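Local coordinates for putative sugar ABC transport system, substrate-binding protein (PDB 5IX8) that probably binds a sugar or related carbohydrate as the solute-binding component of an ABC transport system, at residues Q61-F64 with A65-Q68; S86-D89 with P90-A93; Q68-K71 with T72-V75. One frame throughout, in Å; residues are numbered along the deposited sequence.

Contact 1. Residues Q61-F64 with A65-Q68; sequences QQQF and AQLQ
The carbonyl oxygen of Gln-63 takes the shortest bond of this helical turn, with Leu-67 N 2.9 Å from Gln-63 O and an N-H...O angle of 165°. The turn belongs to helix 60-73, the alpha segment of a parallel beta-alpha-beta crossover from strand 47-53 to strand 77-80 in the Rossmann-like lobe of a periplasmic binding protein. The regular i to i+4 pattern continues on both sides, from Ala-65 N to Gln-61 O and from Gln-68 N to Phe-64 O.

One face of the turn carries two glutamines directed at the sheet. Gln-63 and Gln-66 cross obliquely, Gln-66 OE1 lying 3.7 Å from Gln-63 CG and 3.6 Å from Gln-63 CA. Their amide planes stand 82° apart, so the two amides do not stack. Both are tied to partners beyond the turn: the hydroxyl of Thr-21 bridges Gln-63 NE2 and Gln-66 OE1, Gln-63 also reaches the backbone of Ser-81 and Ala-83, and Gln-66 NE2 bonds Val-53 O. Such two-ended bonding should fix the rotation of each amide, and for buried Gln-63 it satisfies both polar atoms at the C-terminal ends of strands 17-22 and 77-80.

Aliphatic carbons fill in around the carbonyls. With its CG anti to the carbonyl carbon (chi1 -72°) and the chain extended beyond, Gln-66 runs back over the preceding turn and sets its CG 3.3 Å from Gln-62 O. Leu-67 follows the same path one residue later, its CG 3.4 Å from Gln-63 O, while its side chain packs on Ala-78 of strand 77-80. At the far end of the turn, Gln-68 lays its CG against the next carbonyl, 3.3 Å from Phe-64 O.

Contact 2. Residues S86-D89 with P90-A93; sequences SGYD and PVVA
Asp-89 and Pro-90 open helix 89-97, and with Tyr-88 just before them they account for most of what is covered here. Asp-89 sets its CB beside the proline ring, 3.6 Å from Pro-90 CD, while its CG swings anti to the backbone N (chi1 -167°). That torsion carries the carboxylate off the helix to two partners in the loop beyond strand 101-105: OD1 bonds the hydroxyl of Ser-111 and OD2 forms a salt bridge with Lys-113. Lying at the amino end of a helix, the carboxylate would probably be further stabilised as an anion.

Pro-90 illustrates why proline suits a first helical turn, where its missing N-H costs no bond. The helix bonding starts on the two residues before it. Val-92 N meets Tyr-88 O at 3.0 Å, and Ala-93 N meets Asp-89 O at 2.8 Å. One residue earlier than these donors, the N-H of Val-91 is engaged by a water, 2.8 Å from Val-91 N, which in turn donates to Gly-87 O and so ties the loop to the helix start.

Tyr-88 supplies the apolar side. Its ring lies alongside the Val-91 side chain, both pointing the same way, with Tyr-88 CD2 4.2 Å from Val-91 CG1. This methyl occupies the crowded position between backbone N and carbonyl carbon (chi1 67°), which also brings Val-91 CG1 to 3.3 Å from Tyr-88 O. Val-92 CG2 lies 3.2 Å from that same oxygen. The phenol of Tyr-88 bonds the backbone N of Ala-83.

The turn thus marks the passage from the loop after strand 77-80 into helix 89-97, which leads to strand 101-105 and packs through Val-91 on Leu-67 of helix 60-73.

Contact 3. Residues Q68-K71 with T72-V75; sequences QSFK and TLGV
The ring of Phe-70 has a methyl of Leu-73 at its edge, close to the ring plane, with Phe-70 CD1 and Leu-73 CD1 4.4 Å apart. A methyl of Val-75 approaches obliquely and makes its nearer contact at the root of the side chain, Val-75 CG2 to Phe-70 CB being 3.6 Å. These apolar contacts accompany a Schellman motif that ends helix 60-73 before strand 77-80.

Gly-74 carries the reversal, with phi at 71°, the left-handed region that a residue without a side chain enters easily. Two backbone bonds, both weak, define the motif: Val-75 N reaches back to Phe-70 O at 3.4 Å, and Gly-74 N to Lys-71 O at 3.3 Å. Ahead of them, Leu-73 N donates to Ser-69 O at 3.1 Å and, more weakly, to Phe-70 O. The Phe-70 carbonyl therefore serves both the last helical turn and the chain leaving it.

Across to helix 89-97, Lys-71 bends at chi3 (-74°) and its NZ forms a salt bridge with Asp-94. Toward the sheet, Phe-70 packs on Gln-50 and Leu-73 on Val-49, both of strand 47-53. Leu-73 has its CG anti to the carbonyl carbon (chi1 -65°), which turns the branch back along the helix and puts Leu-73 CG 3.4 Å from Ser-69 O.

In the fold
Contacts 1 and 3 follow one another along helix 60-73, share Gln-68, and have centres about 10 Å apart; contact 2 begins the neighbouring helix, its centre about 11 Å from contact 1 and 16 Å from contact 3. Phe-64 meets Tyr-88 edge-to-face, Phe-64 CE1 lying 3.6 Å from Tyr-88 CD2, and Gln-63 OE1 is 2.6 Å from Tyr-88 OH, a probable hydrogen bond. Further along, Gln-68 NE2 packs 3.8 Å from Val-91 CG2 and, like Lys-71, holds Asp-94. All three contacts lie in one lobe; in this family a sugar would be expected to bind in the cleft between lobes.

Contact 1. Residues Q61-F64 with A65-Q68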
ATOM      1  N   GLN A  61      -0.545  -8.295 -18.212  1.00 19.11           N
ATOM      2  CA  GLN A  61      -1.292  -8.216 -19.470  1.00 20.64           C
ATOM      3  C   GLN A  61      -2.754  -7.859 -19.230  1.00 19.95           C
ATOM      4  O   GLN A  61      -3.348  -7.081 -19.994  1.00 19.72           O
ATOM      5  CB  GLN A  61      -1.168  -9.537 -20.229  1.00 24.18           C
ATOM      6  CG  GLN A  61       0.238  -9.759 -20.826  1.00 28.07           C
ATOM      7  CD  GLN A  61       0.588  -8.713 -21.894  1.00 31.12           C
ATOM      8  OE1 GLN A  61      -0.286  -8.248 -22.639  1.00 32.19           O
ATOM      9  NE2 GLN A  61       1.859  -8.325 -21.955  1.00 32.06           N
ATOM     10  N   GLN A  62      -3.348  -8.403 -18.159  1.00 20.37           N
ATOM     11  CA  GLN A  62      -4.717  -8.048 -17.801  1.00 22.28           C
ATOM     12  C   GLN A  62      -4.858  -6.546 -17.608  1.00 20.64           C
ATOM     13  O   GLN A  62      -5.828  -5.937 -18.075  1.00 21.36           O
ATOM     14  CB  GLN A  62      -5.133  -8.786 -16.525  1.00 24.94           C
ATOM     15  CG  GLN A  62      -5.340 -10.294 -16.700  1.00 27.36           C
ATOM     16  CD  GLN A  62      -4.054 -11.142 -16.582  1.00 28.98           C
ATOM     17  OE1 GLN A  62      -2.926 -10.657 -16.717  1.00 27.82           O
ATOM     18  NE2 GLN A  62      -4.244 -12.437 -16.333  1.00 31.27           N
ATOM     19  N   GLN A  63      -3.881  -5.924 -16.941  1.00 18.59           N
ATOM     20  CA  GLN A  63      -3.967  -4.487 -16.708  1.00 17.09           C
ATOM     21  C   GLN A  63      -3.690  -3.696 -17.971  1.00 16.48           C
ATOM     22  O   GLN A  63      -4.295  -2.642 -18.172  1.00 17.16           O
ATOM     23  CB  GLN A  63      -3.010  -4.058 -15.597  1.00 18.25           C
ATOM     24  CG  GLN A  63      -3.578  -4.280 -14.262  1.00 17.63           C
ATOM     25  CD  GLN A  63      -2.797  -3.589 -13.178  1.00 14.80           C
ATOM     26  OE1 GLN A  63      -1.561  -3.632 -13.143  1.00 13.95           O
ATOM     27  NE2 GLN A  63      -3.510  -2.964 -12.277  1.00 14.67           N
ATOM     28  N   PHE A  64      -2.761  -4.156 -18.820  1.00 15.84           N
ATOM     29  CA  PHE A  64      -2.546  -3.443 -20.083  1.00 16.98           C
ATOM     30  C   PHE A  64      -3.851  -3.361 -20.865  1.00 19.19           C
ATOM     31  O   PHE A  64      -4.184  -2.316 -21.446  1.00 20.52           O
ATOM     32  CB  PHE A  64      -1.508  -4.161 -20.948  1.00 18.46           C
ATOM     33  CG  PHE A  64      -0.097  -4.142 -20.412  1.00 19.40           C
ATOM     34  CD1 PHE A  64       0.281  -3.378 -19.332  1.00 20.79           C
ATOM     35  CD2 PHE A  64       0.847  -4.962 -21.015  1.00 21.74           C
ATOM     36  CE1 PHE A  64       1.591  -3.370 -18.889  1.00 21.33           C
ATOM     37  CE2 PHE A  64       2.155  -4.993 -20.574  1.00 23.07           C
ATOM     38  CZ  PHE A  64       2.541  -4.193 -19.516  1.00 23.28           C
ATOM     39  N   ALA A  65      -4.590  -4.471 -20.912  1.00 19.15           N
ATOM     40  CA  ALA A  65      -5.843  -4.487 -21.657  1.00 19.38           C
ATOM     41  C   ALA A  65      -6.853  -3.542 -21.029  1.00 19.20           C
ATOM     42  O   ALA A  65      -7.618  -2.870 -21.742  1.00 19.96           O
ATOM     43  CB  ALA A  65      -6.396  -5.910 -21.731  1.00 19.87           C
ATOM     44  N   GLN A  66      -6.867  -3.475 -19.697  1.00 17.82           N
ATOM     45  CA  GLN A  66      -7.792  -2.576 -19.016  1.00 18.37           C
ATOM     46  C   GLN A  66      -7.459  -1.124 -19.320  1.00 18.15           C
ATOM     47  O   GLN A  66      -8.360  -0.315 -19.560  1.00 20.01           O
ATOM     48  CB  GLN A  66      -7.771  -2.833 -17.507  1.00 17.36           C
ATOM     49  CG  GLN A  66      -8.447  -4.168 -17.163  1.00 17.16           C
ATOM     50  CD  GLN A  66      -8.024  -4.708 -15.833  1.00 17.67           C
ATOM     51  OE1 GLN A  66      -7.207  -4.094 -15.135  1.00 18.95           O
ATOM     52  NE2 GLN A  66      -8.572  -5.878 -15.464  1.00 18.61           N
ATOM     53  N   LEU A  67      -6.176  -0.770 -19.296  1.00 17.43           N
ATOM     54  CA  LEU A  67      -5.789   0.603 -19.600  1.00 16.32           C
ATOM     55  C   LEU A  67      -6.140   0.955 -21.042  1.00 17.82           C
ATOM     56  O   LEU A  67      -6.623   2.050 -21.324  1.00 17.84           O
ATOM     57  CB  LEU A  67      -4.292   0.777 -19.341  1.00 15.62           C
ATOM     58  CG  LEU A  67      -3.940   0.697 -17.844  1.00 16.16           C
ATOM     59  CD1 LEU A  67      -2.435   0.426 -17.605  1.00 17.67           C
ATOM     60  CD2 LEU A  67      -4.358   1.985 -17.140  1.00 16.12           C
ATOM     61  N   GLN A  68      -5.946   0.008 -21.964  1.00 19.46           N
ATOM     62  CA  GLN A  68      -6.349   0.236 -23.345  1.00 23.88           C
ATOM     63  C   GLN A  68      -7.847   0.458 -23.472  1.00 24.28           C
ATOM     64  O   GLN A  68      -8.286   1.328 -24.238  1.00 25.91           O
ATOM     65  CB  GLN A  68      -5.893  -0.941 -24.197  1.00 26.95           C
ATOM     66  CG  GLN A  68      -4.395  -0.886 -24.418  1.00 30.28           C
ATOM     67  CD  GLN A  68      -4.026   0.273 -25.323  1.00 33.38           C
ATOM     68  OE1 GLN A  68      -4.756   0.582 -26.290  1.00 34.02           O
ATOM     69  NE2 GLN A  68      -2.904   0.943 -25.011  1.00 33.67           N
TER

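Contact 2. Residues S86-D89 with P90-A93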
ATOM      1  N   SER A  86       7.699  -2.993 -13.177  1.00 12.66           N
ATOM      2  CA  SER A  86       8.208  -2.658 -14.503  1.00 13.44           C
ATOM      3  C   SER A  86       7.286  -3.152 -15.609  1.00 14.42           C
ATOM      4  O   SER A  86       6.516  -4.105 -15.445  1.00 15.78           O
ATOM      5  CB  SER A  86       9.622  -3.225 -14.704  1.00 14.81           C
ATOM      6  OG  SER A  86      10.544  -2.617 -13.799  1.00 16.33           O
ATOM      7  N   GLY A  87       7.380  -2.477 -16.749  1.00 14.88           N
ATOM      8  CA  GLY A  87       6.700  -2.868 -17.966  1.00 14.87           C
ATOM      9  C   GLY A  87       5.523  -1.994 -18.383  1.00 15.12           C
ATOM     10  O   GLY A  87       4.916  -2.273 -19.423  1.00 17.10           O
ATOM     11  N   TYR A  88       5.161  -0.978 -17.598  1.00 14.23           N
ATOM     12  CA  TYR A  88       4.000  -0.141 -17.888  1.00 13.33           C
ATOM     13  C   TYR A  88       4.349   1.130 -18.643  1.00 14.93           C
ATOM     14  O   TYR A  88       3.436   1.854 -19.047  1.00 14.65           O
ATOM     15  CB  TYR A  88       3.269   0.242 -16.584  1.00 13.73           C
ATOM     16  CG  TYR A  88       2.549  -0.945 -15.987  1.00 13.76           C
ATOM     17  CD1 TYR A  88       3.248  -1.928 -15.298  1.00 14.66           C
ATOM     18  CD2 TYR A  88       1.170  -1.087 -16.117  1.00 13.94           C
ATOM     19  CE1 TYR A  88       2.615  -3.002 -14.748  1.00 14.43           C
ATOM     20  CE2 TYR A  88       0.508  -2.192 -15.553  1.00 13.49           C
ATOM     21  CZ  TYR A  88       1.248  -3.147 -14.893  1.00 14.43           C
ATOM     22  OH  TYR A  88       0.635  -4.231 -14.343  1.00 14.87           O
ATOM     23  N   ASP A  89       5.628   1.442 -18.841  1.00 16.06           N
ATOM     24  CA  ASP A  89       5.906   2.710 -19.513  1.00 17.39           C
ATOM     25  C   ASP A  89       5.300   2.755 -20.917  1.00 16.17           C
ATOM     26  O   ASP A  89       4.719   3.795 -21.263  1.00 15.77           O
ATOM     27  CB  ASP A  89       7.413   2.999 -19.528  1.00 19.04           C
ATOM     28  CG  ASP A  89       7.733   4.426 -19.935  1.00 22.15           C
ATOM     29  OD1 ASP A  89       7.393   5.350 -19.183  1.00 22.31           O
ATOM     30  OD2 ASP A  89       8.344   4.619 -21.010  1.00 24.96           O
ATOM     31  N   PRO A  90       5.352   1.702 -21.749  1.00 17.66           N
ATOM     32  CA  PRO A  90       4.731   1.824 -23.088  1.00 18.31           C
ATOM     33  C   PRO A  90       3.251   2.129 -23.044  1.00 17.52           C
ATOM     34  O   PRO A  90       2.771   2.941 -23.850  1.00 18.61           O
ATOM     35  CB  PRO A  90       5.006   0.461 -23.743  1.00 18.92           C
ATOM     36  CG  PRO A  90       6.241  -0.022 -23.047  1.00 19.84           C
ATOM     37  CD  PRO A  90       6.101   0.436 -21.614  1.00 18.07           C
ATOM     38  N   VAL A  91       2.500   1.501 -22.142  1.00 17.07           N
ATOM     39  CA  VAL A  91       1.065   1.756 -22.129  1.00 17.16           C
ATOM     40  C   VAL A  91       0.767   3.124 -21.540  1.00 15.99           C
ATOM     41  O   VAL A  91      -0.158   3.808 -21.987  1.00 17.27           O
ATOM     42  CB  VAL A  91       0.287   0.638 -21.406  1.00 18.05           C
ATOM     43  CG1 VAL A  91       0.573   0.582 -19.919  1.00 17.95           C
ATOM     44  CG2 VAL A  91      -1.196   0.817 -21.646  1.00 17.58           C
ATOM     45  N   VAL A  92       1.537   3.562 -20.544  1.00 14.58           N
ATOM     46  CA  VAL A  92       1.343   4.922 -20.026  1.00 14.84           C
ATOM     47  C   VAL A  92       1.631   5.936 -21.122  1.00 15.73           C
ATOM     48  O   VAL A  92       0.894   6.919 -21.305  1.00 14.79           O
ATOM     49  CB  VAL A  92       2.225   5.162 -18.784  1.00 15.20           C
ATOM     50  CG1 VAL A  92       2.167   6.640 -18.328  1.00 15.34           C
ATOM     51  CG2 VAL A  92       1.809   4.258 -17.612  1.00 15.56           C
ATOM     52  N   ALA A  93       2.696   5.699 -21.890  1.00 16.76           N
ATOM     53  CA  ALA A  93       3.043   6.601 -22.974  1.00 16.27           C
ATOM     54  C   ALA A  93       1.955   6.619 -24.041  1.00 16.42           C
ATOM     55  O   ALA A  93       1.629   7.679 -24.592  1.00 16.54           O
ATOM     56  CB  ALA A  93       4.374   6.160 -23.567  1.00 16.01           C
TER
HETATM   57  O   HOH W   1       3.023  -1.162 -21.277  1.00 25.07           O

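Contact 3. Residues Q68-K71 with T72-V75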
ATOM      1  N   GLN A  68      -5.946   0.008 -21.964  1.00 19.46           N
ATOM      2  CA  GLN A  68      -6.349   0.236 -23.345  1.00 23.88           C
ATOM      3  C   GLN A  68      -7.847   0.458 -23.472  1.00 24.28           C
ATOM      4  O   GLN A  68      -8.286   1.328 -24.238  1.00 25.91           O
ATOM      5  CB  GLN A  68      -5.893  -0.941 -24.197  1.00 26.95           C
ATOM      6  CG  GLN A  68      -4.395  -0.886 -24.418  1.00 30.28           C
ATOM      7  CD  GLN A  68      -4.026   0.273 -25.323  1.00 33.38           C
ATOM      8  OE1 GLN A  68      -4.756   0.582 -26.290  1.00 34.02           O
ATOM      9  NE2 GLN A  68      -2.904   0.943 -25.011  1.00 33.67           N
ATOM     10  N   SER A  69      -8.653  -0.285 -22.717  1.00 24.19           N
ATOM     11  CA  SER A  69     -10.097  -0.088 -22.815  1.00 26.16           C
ATOM     12  C   SER A  69     -10.524   1.275 -22.274  1.00 25.08           C
ATOM     13  O   SER A  69     -11.559   1.817 -22.701  1.00 25.58           O
ATOM     14  CB  SER A  69     -10.838  -1.197 -22.081  1.00 27.98           C
ATOM     15  OG  SER A  69     -10.706  -1.024 -20.690  1.00 30.99           O
ATOM     16  N   PHE A  70      -9.755   1.846 -21.342  1.00 23.93           N
ATOM     17  CA  PHE A  70     -10.067   3.199 -20.883  1.00 23.87           C
ATOM     18  C   PHE A  70      -9.966   4.208 -22.023  1.00 25.39           C
ATOM     19  O   PHE A  70     -10.676   5.221 -22.025  1.00 24.51           O
ATOM     20  CB  PHE A  70      -9.131   3.616 -19.746  1.00 23.72           C
ATOM     21  CG  PHE A  70      -9.260   2.790 -18.474  1.00 23.27           C
ATOM     22  CD1 PHE A  70     -10.320   1.909 -18.265  1.00 23.10           C
ATOM     23  CD2 PHE A  70      -8.307   2.927 -17.470  1.00 22.09           C
ATOM     24  CE1 PHE A  70     -10.411   1.174 -17.083  1.00 22.78           C
ATOM     25  CE2 PHE A  70      -8.403   2.215 -16.290  1.00 22.00           C
ATOM     26  CZ  PHE A  70      -9.445   1.315 -16.102  1.00 22.32           C
ATOM     27  N   LYS A  71      -9.090   3.951 -22.995  1.00 27.23           N
ATOM     28  CA  LYS A  71      -8.965   4.822 -24.158  1.00 30.07           C
ATOM     29  C   LYS A  71     -10.280   4.914 -24.911  1.00 31.52           C
ATOM     30  O   LYS A  71     -10.719   6.000 -25.302  1.00 32.54           O
ATOM     31  CB  LYS A  71      -7.867   4.294 -25.084  1.00 31.77           C
ATOM     32  CG  LYS A  71      -6.780   5.276 -25.422  1.00 32.39           C
ATOM     33  CD  LYS A  71      -6.010   4.875 -26.696  1.00 33.18           C
ATOM     34  CE  LYS A  71      -5.075   3.712 -26.486  1.00 32.98           C
ATOM     35  NZ  LYS A  71      -4.201   3.466 -27.699  1.00 33.02           N
ATOM     36  N   THR A  72     -10.912   3.763 -25.138  1.00 32.03           N
ATOM     37  CA  THR A  72     -12.176   3.723 -25.842  1.00 32.44           C
ATOM     38  C   THR A  72     -13.302   4.317 -25.019  1.00 31.28           C
ATOM     39  O   THR A  72     -14.271   4.825 -25.587  1.00 31.55           O
ATOM     40  CB  THR A  72     -12.485   2.279 -26.208  1.00 34.29           C
ATOM     41  OG1 THR A  72     -11.269   1.645 -26.629  1.00 35.87           O
ATOM     42  CG2 THR A  72     -13.513   2.226 -27.305  1.00 34.62           C
ATOM     43  N   LEU A  73     -13.210   4.260 -23.689  1.00 29.05           N
ATOM     44  CA  LEU A  73     -14.273   4.803 -22.857  1.00 27.89           C
ATOM     45  C   LEU A  73     -14.152   6.302 -22.668  1.00 27.68           C
ATOM     46  O   LEU A  73     -15.017   6.901 -22.031  1.00 29.33           O
ATOM     47  CB  LEU A  73     -14.286   4.121 -21.490  1.00 28.56           C
ATOM     48  CG  LEU A  73     -14.618   2.637 -21.536  1.00 29.61           C
ATOM     49  CD1 LEU A  73     -14.271   1.975 -20.225  1.00 30.52           C
ATOM     50  CD2 LEU A  73     -16.086   2.406 -21.895  1.00 30.37           C
ATOM     51  N   GLY A  74     -13.104   6.920 -23.194  1.00 27.12           N
ATOM     52  CA  GLY A  74     -12.981   8.364 -23.101  1.00 26.13           C
ATOM     53  C   GLY A  74     -12.683   8.874 -21.710  1.00 23.28           C
ATOM     54  O   GLY A  74     -13.084   9.991 -21.356  1.00 24.84           O
ATOM     55  N   VAL A  75     -11.985   8.095 -20.905  1.00 20.11           N
ATOM     56  CA  VAL A  75     -11.583   8.627 -19.613  1.00 17.20           C
ATOM     57  C   VAL A  75     -10.583   9.768 -19.805  1.00 16.34           C
ATOM     58  O   VAL A  75      -9.907   9.884 -20.828  1.00 17.14           O
ATOM     59  CB  VAL A  75     -11.011   7.524 -18.711  1.00 18.40           C
ATOM     60  CG1 VAL A  75     -11.946   6.322 -18.648  1.00 17.09           C
ATOM     61  CG2 VAL A  75      -9.642   7.122 -19.139  1.00 19.60           C
TER